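Local coordinates for protein tautomerase (Bordetella trematum, PDB 6VVR) that belongs to the tautomerase superfamily, small proteins of the MIF clan built from paired beta-alpha-beta units, and assembles here as a trimer, at residues Ala58-Gly70 and Asp97-Met110. Numbering follows the deposited sequence.
Sequences AAMALVNVDLIAG and DVRVVLRDIPKTDM
Arg103 and its partner across the strands, Asp66, put their side chains on the same face of the sheet. CB of Arg103 starts 3.2 Å from Asp66 OD1, and CG and CD stay within 3.5 Å of that oxygen; with CG beside the backbone N (chi1 -49°), the chain then runs extended to NE. At the tip, NH2 donates to Asp66 OD1 at 3.0 Å in a salt bridge: OD1 lies in the guanidinium plane, while NH2 meets it on the syn side, 31° out of the carboxylate plane. NH1 merely touches the Asn64 amide, whose ND2 bonds to Asn4 OD1, and forms a salt bridge with Asp66 of the second subunit; Asp66 OD2 in turn takes Arg103 of the third. These alternating charges link all three chains and probably offset the closeness of the arginines.

The two strands run parallel, their axes 29° apart, with nine backbone hydrogen bonds from Ala61 N to Ala69 N. Ala61, Val63, Val65 and Val98 pack on helix 73-91; on the same face Leu102 CD2 lies 3.6 Å from Val65 CB, the two side chains pointing the same way. At the end of strand 61-68, Ile68 CG1 meets Met110 CG at 3.9 Å, while its CG2 presses against Lys107 CG at 3.5 Å, a tight fit. Strand 61-68, helix 73-91 and strand 98-105 form a beta-alpha-beta crossover, the repeated unit of the tautomerase fold.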
loop_
_atom_site.group_PDB
_atom_site.type_symbol
_atom_site.label_atom_id
_atom_site.label_comp_id
_atom_site.label_asym_id
_atom_site.label_seq_id
_atom_site.Cartn_x
_atom_site.Cartn_y
_atom_site.Cartn_z
ATOM N N ALA A 58 16.289 -0.827 -12.760
ATOM C CA ALA A 58 15.982 -2.187 -13.174
ATOM C C ALA A 58 14.473 -2.379 -13.238
ATOM O O ALA A 58 13.711 -1.767 -12.485
ATOM C CB ALA A 58 16.610 -3.198 -12.214
ATOM N N ALA A 59 14.037 -3.226 -14.157
ATOM C CA ALA A 59 12.607 -3.402 -14.360
ATOM C C ALA A 59 11.988 -4.189 -13.209
ATOM O O ALA A 59 12.617 -5.079 -12.627
ATOM C CB ALA A 59 12.345 -4.108 -15.691
ATOM N N MET A 60 10.751 -3.834 -12.867
ATOM C CA MET A 60 9.980 -4.571 -11.879
ATOM C C MET A 60 8.500 -4.419 -12.192
ATOM O O MET A 60 8.074 -3.488 -12.884
ATOM C CB MET A 60 10.267 -4.096 -10.442
ATOM C CG MET A 60 9.803 -2.688 -10.112
ATOM S SD MET A 60 8.068 -2.652 -9.575
ATOM C CE MET A 60 7.528 -1.119 -10.351
ATOM N N ALA A 61 7.723 -5.364 -11.682
ATOM C CA ALA A 61 6.288 -5.207 -11.544
ATOM C C ALA A 61 5.913 -5.738 -10.174
ATOM O O ALA A 61 6.559 -6.650 -9.646
ATOM C CB ALA A 61 5.496 -5.935 -12.640
ATOM N N LEU A 62 4.883 -5.141 -9.591
ATOM C CA LEU A 62 4.456 -5.494 -8.244
ATOM C C LEU A 62 2.938 -5.502 -8.187
ATOM O O LEU A 62 2.302 -4.524 -8.588
ATOM C CB LEU A 62 5.016 -4.503 -7.220
ATOM C CG LEU A 62 4.525 -4.715 -5.788
ATOM C CD1 LEU A 62 5.069 -6.039 -5.214
ATOM C CD2 LEU A 62 4.913 -3.525 -4.918
ATOM N N VAL A 63 2.361 -6.602 -7.700
ATOM C CA VAL A 63 0.923 -6.702 -7.460
ATOM C C VAL A 63 0.719 -6.868 -5.960
ATOM O O VAL A 63 1.119 -7.885 -5.384
ATOM C CB VAL A 63 0.282 -7.866 -8.240
ATOM C CG1 VAL A 63 -1.232 -7.896 -8.016
ATOM C CG2 VAL A 63 0.594 -7.772 -9.745
ATOM N N ASN A 64 0.104 -5.873 -5.327
ATOM C CA ASN A 64 -0.298 -5.954 -3.931
ATOM C C ASN A 64 -1.774 -6.313 -3.848
ATOM O O ASN A 64 -2.609 -5.655 -4.482
ATOM C CB ASN A 64 -0.055 -4.624 -3.219
ATOM C CG ASN A 64 1.414 -4.277 -3.120
ATOM O OD1 ASN A 64 2.267 -5.157 -3.010
ATOM N ND2 ASN A 64 1.716 -2.982 -3.158
ATOM N N VAL A 65 -2.095 -7.333 -3.050
ATOM C CA VAL A 65 -3.455 -7.853 -2.922
ATOM C C VAL A 65 -3.870 -7.766 -1.462
ATOM O O VAL A 65 -3.272 -8.428 -0.602
ATOM C CB VAL A 65 -3.568 -9.306 -3.404
ATOM C CG1 VAL A 65 -5.031 -9.762 -3.346
ATOM C CG2 VAL A 65 -2.965 -9.479 -4.792
ATOM N N ASP A 66 -4.885 -6.952 -1.179
ATOM C CA ASP A 66 -5.551 -6.977 0.113
ATOM C C ASP A 66 -6.797 -7.832 -0.050
ATOM O O ASP A 66 -7.670 -7.510 -0.866
ATOM C CB ASP A 66 -5.910 -5.567 0.587
ATOM C CG ASP A 66 -4.686 -4.728 0.885
ATOM O OD1 ASP A 66 -3.734 -5.240 1.505
ATOM O OD2 ASP A 66 -4.662 -3.557 0.489
ATOM N N LEU A 67 -6.857 -8.943 0.671
ATOM C CA LEU A 67 -7.966 -9.870 0.511
ATOM C C LEU A 67 -8.424 -10.400 1.862
ATOM O O LEU A 67 -7.667 -10.447 2.833
ATOM C CB LEU A 67 -7.608 -11.038 -0.419
ATOM C CG LEU A 67 -6.821 -12.217 0.154
ATOM C CD1 LEU A 67 -6.803 -13.370 -0.837
ATOM C CD2 LEU A 67 -5.405 -11.779 0.509
ATOM N N ILE A 68 -9.698 -10.787 1.906
ATOM C CA ILE A 68 -10.272 -11.317 3.130
ATOM C C ILE A 68 -9.535 -12.582 3.546
ATOM O O ILE A 68 -9.287 -13.481 2.733
ATOM C CB ILE A 68 -11.772 -11.569 2.935
ATOM C CG1 ILE A 68 -12.489 -10.237 2.723
ATOM C CG2 ILE A 68 -12.347 -12.285 4.149
ATOM C CD1 ILE A 68 -13.887 -10.393 2.121
ATOM N N ALA A 69 -9.187 -12.653 4.829
ATOM C CA ALA A 69 -8.488 -13.802 5.377
ATOM C C ALA A 69 -9.343 -15.059 5.261
ATOM O O ALA A 69 -10.566 -15.002 5.096
ATOM C CB ALA A 69 -8.133 -13.558 6.844
ATOM N N GLY A 70 -8.680 -16.208 5.346
ATOM C CA GLY A 70 -9.358 -17.491 5.340
ATOM C C GLY A 70 -9.072 -18.370 4.141
ATOM O O GLY A 70 -9.492 -19.534 4.138
ATOM N N ASP A 97 11.006 -10.999 -12.647
ATOM C CA ASP A 97 10.991 -9.567 -12.381
ATOM C C ASP A 97 9.697 -9.109 -11.722
ATOM O O ASP A 97 9.547 -7.917 -11.440
ATOM C CB ASP A 97 11.208 -8.794 -13.687
ATOM C CG ASP A 97 12.608 -8.992 -14.258
ATOM O OD1 ASP A 97 13.547 -9.234 -13.468
ATOM O OD2 ASP A 97 12.773 -8.903 -15.494
ATOM N N VAL A 98 8.766 -10.023 -11.488
ATOM C CA VAL A 98 7.447 -9.717 -10.949
ATOM C C VAL A 98 7.402 -10.203 -9.509
ATOM O O VAL A 98 7.987 -11.239 -9.188
ATOM C CB VAL A 98 6.350 -10.395 -11.791
ATOM C CG1 VAL A 98 4.965 -10.044 -11.268
ATOM C CG2 VAL A 98 6.489 -9.988 -13.250
ATOM N N ARG A 99 6.717 -9.455 -8.645
ATOM C CA ARG A 99 6.452 -9.882 -7.279
ATOM C C ARG A 99 4.972 -9.692 -6.970
ATOM O O ARG A 99 4.349 -8.739 -7.447
ATOM C CB ARG A 99 7.298 -9.099 -6.267
ATOM C CG ARG A 99 8.786 -9.438 -6.284
ATOM C CD ARG A 99 9.052 -10.919 -5.986
ATOM N NE ARG A 99 10.492 -11.213 -5.982
ATOM C CZ ARG A 99 11.204 -11.502 -7.070
ATOM N NH1 ARG A 99 12.506 -11.754 -6.967
ATOM N NH2 ARG A 99 10.622 -11.538 -8.264
ATOM N N VAL A 100 4.418 -10.606 -6.171
ATOM C CA VAL A 100 3.037 -10.542 -5.697
ATOM C C VAL A 100 3.062 -10.632 -4.180
ATOM O O VAL A 100 3.735 -11.506 -3.628
ATOM C CB VAL A 100 2.174 -11.687 -6.261
ATOM C CG1 VAL A 100 0.729 -11.561 -5.741
ATOM C CG2 VAL A 100 2.217 -11.714 -7.767
ATOM N N VAL A 101 2.324 -9.747 -3.510
ATOM C CA VAL A 101 2.217 -9.731 -2.055
ATOM C C VAL A 101 0.744 -9.836 -1.686
ATOM O O VAL A 101 -0.076 -9.054 -2.178
ATOM C CB VAL A 101 2.814 -8.449 -1.451
ATOM C CG1 VAL A 101 2.673 -8.468 0.074
ATOM C CG2 VAL A 101 4.256 -8.281 -1.894
ATOM N N LEU A 102 0.412 -10.799 -0.831
ATOM C CA LEU A 102 -0.943 -10.955 -0.321
ATOM C C LEU A 102 -0.974 -10.459 1.114
ATOM O O LEU A 102 -0.115 -10.831 1.924
ATOM C CB LEU A 102 -1.407 -12.414 -0.370
ATOM C CG LEU A 102 -1.237 -13.192 -1.678
ATOM C CD1 LEU A 102 -1.814 -14.596 -1.522
ATOM C CD2 LEU A 102 -1.887 -12.466 -2.868
ATOM N N ARG A 103 -1.949 -9.616 1.425
ATOM C CA ARG A 103 -2.178 -9.167 2.794
ATOM C C ARG A 103 -3.521 -9.729 3.239
ATOM O O ARG A 103 -4.569 -9.312 2.737
ATOM C CB ARG A 103 -2.143 -7.643 2.885
ATOM C CG ARG A 103 -0.924 -7.039 2.194
ATOM C CD ARG A 103 -0.554 -5.695 2.790
ATOM N NE ARG A 103 0.437 -5.016 1.963
ATOM C CZ ARG A 103 0.142 -4.281 0.894
ATOM N NH1 ARG A 103 1.117 -3.689 0.218
ATOM N NH2 ARG A 103 -1.127 -4.119 0.518
ATOM N N ASP A 104 -3.477 -10.707 4.147
ATOM C CA ASP A 104 -4.688 -11.301 4.709
ATOM C C ASP A 104 -5.359 -10.280 5.616
ATOM O O ASP A 104 -4.771 -9.861 6.618
ATOM C CB ASP A 104 -4.347 -12.563 5.497
ATOM C CG ASP A 104 -4.631 -13.849 4.725
ATOM O OD1 ASP A 104 -5.138 -13.792 3.590
ATOM O OD2 ASP A 104 -4.349 -14.934 5.284
ATOM N N ILE A 105 -6.581 -9.893 5.277
ATOM C CA ILE A 105 -7.349 -8.897 6.024
ATOM C C ILE A 105 -8.494 -9.624 6.725
ATOM O O ILE A 105 -9.384 -10.161 6.048
ATOM C CB ILE A 105 -7.875 -7.792 5.101
ATOM C CG1 ILE A 105 -6.739 -7.162 4.267
ATOM C CG2 ILE A 105 -8.627 -6.723 5.905
ATOM C CD1 ILE A 105 -5.622 -6.500 5.099
ATOM N N PRO A 106 -8.535 -9.659 8.060
ATOM C CA PRO A 106 -9.689 -10.261 8.747
ATOM C C PRO A 106 -10.996 -9.603 8.328
ATOM O O PRO A 106 -11.033 -8.421 7.985
ATOM C CB PRO A 106 -9.387 -10.010 10.230
ATOM C CG PRO A 106 -7.887 -9.972 10.291
ATOM C CD PRO A 106 -7.461 -9.292 9.005
ATOM N N LYS A 107 -12.080 -10.387 8.378
ATOM C CA LYS A 107 -13.375 -9.901 7.903
ATOM C C LYS A 107 -13.841 -8.661 8.655
ATOM O O LYS A 107 -14.577 -7.839 8.092
ATOM C CB LYS A 107 -14.422 -11.005 8.024
ATOM C CG LYS A 107 -14.171 -12.178 7.101
ATOM C CD LYS A 107 -15.334 -13.156 7.113
ATOM C CE LYS A 107 -15.074 -14.296 6.155
ATOM N NZ LYS A 107 -16.098 -15.362 6.293
ATOM N N THR A 108 -13.447 -8.512 9.923
ATOM C CA THR A 108 -13.773 -7.304 10.682
ATOM C C THR A 108 -13.000 -6.076 10.210
ATOM O O THR A 108 -13.390 -4.949 10.550
ATOM C CB THR A 108 -13.483 -7.513 12.169
ATOM O OG1 THR A 108 -12.097 -7.841 12.337
ATOM C CG2 THR A 108 -14.343 -8.625 12.762
ATOM N N ASP A 109 -11.917 -6.269 9.455
ATOM C CA ASP A 109 -11.022 -5.194 9.043
ATOM C C ASP A 109 -11.188 -4.781 7.585
ATOM O O ASP A 109 -10.539 -3.826 7.154
ATOM C CB ASP A 109 -9.554 -5.621 9.248
ATOM C CG ASP A 109 -9.229 -6.003 10.683
ATOM O OD1 ASP A 109 -10.142 -6.055 11.542
ATOM O OD2 ASP A 109 -8.035 -6.280 10.938
ATOM N N MET A 110 -11.991 -5.498 6.806
ATOM C CA MET A 110 -12.161 -5.235 5.381
ATOM C C MET A 110 -13.498 -4.551 5.152
ATOM O O MET A 110 -14.540 -5.106 5.508
ATOM C CB MET A 110 -12.107 -6.530 4.572
ATOM C CG MET A 110 -12.562 -6.341 3.139
ATOM S SD MET A 110 -11.254 -5.505 2.217
ATOM C CE MET A 110 -10.120 -6.870 2.007
HETATM O O HOH W 1 13.269 -7.171 -11.321
HETATM O O HOH W 2 -7.068 -15.255 2.515
HETATM O O HOH W 3 -6.279 -16.890 4.988
#